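Local coordinates for protein beta-L-arabinobiosidase (Bacteroides thetaiotaomicron, PDB 5MQR) that hydrolyses glycosidic bonds in the breakdown of complex plant pectin by a gut bacterium, probably as a beta-L-arabinobiosidase, and may also have sialidase-type activity, at residues Ile645-Ala650 and Ser678-Ile683. Sequence-based numbering, arbitrary orientation.
Sequences IPNAKA and SLRKHI
R680, late in helix 666-680 and first residue of the type I beta turn R680-I683, reaches across to the loop leading into helix 647-657 and ties two successive helices together in the helical part of this multidomain glycosidase, probably an (alpha/alpha)6 barrel as in six-hairpin glycosidases. A bend at chi2 (-84°) turns its guanidinium side-on to the I645 carbonyl, whose oxygen lies in the guanidinium plane and accepts from NE at 3.1 Å and from NH2 at 2.9 Å. NH2 also donates to OD1 of N647 at 2.6 Å, on a lone pair in the amide's carbonyl plane, although the amide and guanidinium planes are 59° apart. The group is sandwiched: A650 CB sits 3.5 Å above one face and the K681 CG methylene covers the opposite one. A methionine in place of R680 would probably leave the I645 carbonyl without either side-chain donor and N647 freer to turn. The K681 side chain sets off away from 645-650, but a fold at chi4 (-72°) brings NZ back to share N647 OD1 at 3.2 Å, and a water joins NZ to ND2 of the same amide. A second water accepts from I645 N and lies within hydrogen-bonding distance of the R680 and I683 carbonyls. At the last residue of the turn, I683 CD1 meets I645 CD1 at 3.8 Å.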
loop_
_atom_site.group_PDB
_atom_site.type_symbol
_atom_site.label_atom_id
_atom_site.label_comp_id
_atom_site.label_asym_id
_atom_site.label_seq_id
_atom_site.Cartn_x
_atom_site.Cartn_y
_atom_site.Cartn_z
ATOM N N ILE A 645 -11.900 15.987 28.321
ATOM C CA ILE A 645 -11.722 16.205 26.896
ATOM C C ILE A 645 -13.097 16.484 26.305
ATOM O O ILE A 645 -13.855 15.539 25.996
ATOM C CB ILE A 645 -11.024 15.012 26.251
ATOM C CG1 ILE A 645 -9.603 14.901 26.819
ATOM C CG2 ILE A 645 -10.895 15.204 24.742
ATOM C CD1 ILE A 645 -9.090 13.507 26.774
ATOM N N PRO A 646 -13.440 17.782 26.169
ATOM C CA PRO A 646 -14.702 18.167 25.553
ATOM C C PRO A 646 -14.804 17.676 24.111
ATOM O O PRO A 646 -13.775 17.372 23.505
ATOM C CB PRO A 646 -14.650 19.699 25.583
ATOM C CG PRO A 646 -13.670 20.024 26.656
ATOM C CD PRO A 646 -12.633 18.975 26.492
ATOM N N ASN A 647 -16.031 17.583 23.602
ATOM C CA ASN A 647 -16.300 17.244 22.208
ATOM C C ASN A 647 -15.482 18.121 21.254
ATOM O O ASN A 647 -14.999 17.635 20.238
ATOM C CB ASN A 647 -17.785 17.392 21.860
ATOM C CG ASN A 647 -18.642 16.215 22.295
ATOM O OD1 ASN A 647 -18.180 15.226 22.844
ATOM N ND2 ASN A 647 -19.927 16.331 22.033
ATOM N N ALA A 648 -15.327 19.406 21.590
ATOM C CA ALA A 648 -14.550 20.334 20.770
ATOM C C ALA A 648 -13.048 19.925 20.648
ATOM O O ALA A 648 -12.405 20.269 19.665
ATOM C CB ALA A 648 -14.712 21.767 21.306
ATOM N N LYS A 649 -12.511 19.185 21.627
ATOM C CA LYS A 649 -11.112 18.710 21.618
ATOM C C LYS A 649 -10.973 17.244 21.228
ATOM O O LYS A 649 -9.861 16.730 21.148
ATOM C CB LYS A 649 -10.471 18.891 23.014
ATOM C CG LYS A 649 -10.389 20.330 23.503
ATOM C CD LYS A 649 -9.257 21.092 22.829
ATOM C CE LYS A 649 -9.626 22.556 22.564
ATOM N NZ LYS A 649 -8.417 23.370 22.200
ATOM N N ALA A 650 -12.093 16.582 20.956
ATOM C CA ALA A 650 -12.127 15.144 20.813
ATOM C C ALA A 650 -11.439 14.646 19.546
ATOM O O ALA A 650 -10.765 13.607 19.600
ATOM C CB ALA A 650 -13.570 14.620 20.899
ATOM N N SER A 678 -16.519 7.872 22.320
ATOM C CA SER A 678 -17.275 7.661 23.516
ATOM C C SER A 678 -16.371 7.448 24.727
ATOM O O SER A 678 -16.512 8.141 25.721
ATOM C CB SER A 678 -18.159 6.437 23.351
ATOM O OG SER A 678 -19.098 6.510 24.386
ATOM N N LEU A 679 -15.457 6.484 24.625
ATOM C CA LEU A 679 -14.507 6.185 25.708
ATOM C C LEU A 679 -13.800 7.444 26.190
ATOM O O LEU A 679 -13.638 7.649 27.379
ATOM C CB LEU A 679 -13.456 5.172 25.255
ATOM C CG LEU A 679 -12.402 4.814 26.294
ATOM C CD1 LEU A 679 -13.002 3.916 27.362
ATOM C CD2 LEU A 679 -11.209 4.152 25.654
ATOM N N ARG A 680 -13.411 8.301 25.251
ATOM C CA ARG A 680 -12.682 9.510 25.582
ATOM C C ARG A 680 -13.425 10.435 26.570
ATOM O O ARG A 680 -12.781 11.120 27.382
ATOM C CB ARG A 680 -12.180 10.222 24.303
ATOM C CG ARG A 680 -12.379 11.729 24.223
ATOM C CD ARG A 680 -13.790 11.899 23.707
ATOM N NE ARG A 680 -14.390 13.091 24.127
ATOM C CZ ARG A 680 -15.564 13.517 23.689
ATOM N NH1 ARG A 680 -16.305 12.845 22.798
ATOM N NH2 ARG A 680 -15.990 14.662 24.184
ATOM N N LYS A 681 -14.759 10.414 26.538
ATOM C CA LYS A 681 -15.573 11.208 27.460
ATOM C C LYS A 681 -15.313 10.855 28.906
ATOM O O LYS A 681 -15.565 11.674 29.800
ATOM C CB LYS A 681 -17.066 11.024 27.192
ATOM C CG LYS A 681 -17.563 11.613 25.873
ATOM C CD LYS A 681 -19.010 11.188 25.609
ATOM C CE LYS A 681 -19.620 11.917 24.416
ATOM N NZ LYS A 681 -19.901 13.351 24.713
ATOM N N HIS A 682 -14.818 9.631 29.138
ATOM C CA HIS A 682 -14.646 9.099 30.482
ATOM C C HIS A 682 -13.302 9.401 31.119
ATOM O O HIS A 682 -13.095 9.092 32.291
ATOM C CB HIS A 682 -14.962 7.604 30.511
ATOM C CG HIS A 682 -16.393 7.317 30.221
ATOM N ND1 HIS A 682 -17.348 7.266 31.212
ATOM C CD2 HIS A 682 -17.045 7.139 29.051
ATOM C CE1 HIS A 682 -18.526 7.033 30.663
ATOM N NE2 HIS A 682 -18.371 6.968 29.351
ATOM N N ILE A 683 -12.414 10.049 30.387
ATOM C CA ILE A 683 -11.202 10.550 30.995
ATOM C C ILE A 683 -11.589 11.769 31.832
ATOM O O ILE A 683 -12.129 12.752 31.293
ATOM C CB ILE A 683 -10.172 10.898 29.924
ATOM C CG1 ILE A 683 -9.811 9.615 29.161
ATOM C CG2 ILE A 683 -8.944 11.543 30.564
ATOM C CD1 ILE A 683 -9.097 9.850 27.850
HETATM O O HOH W 1 -13.040 13.465 28.893
HETATM O O HOH W 2 -22.143 14.213 22.990
#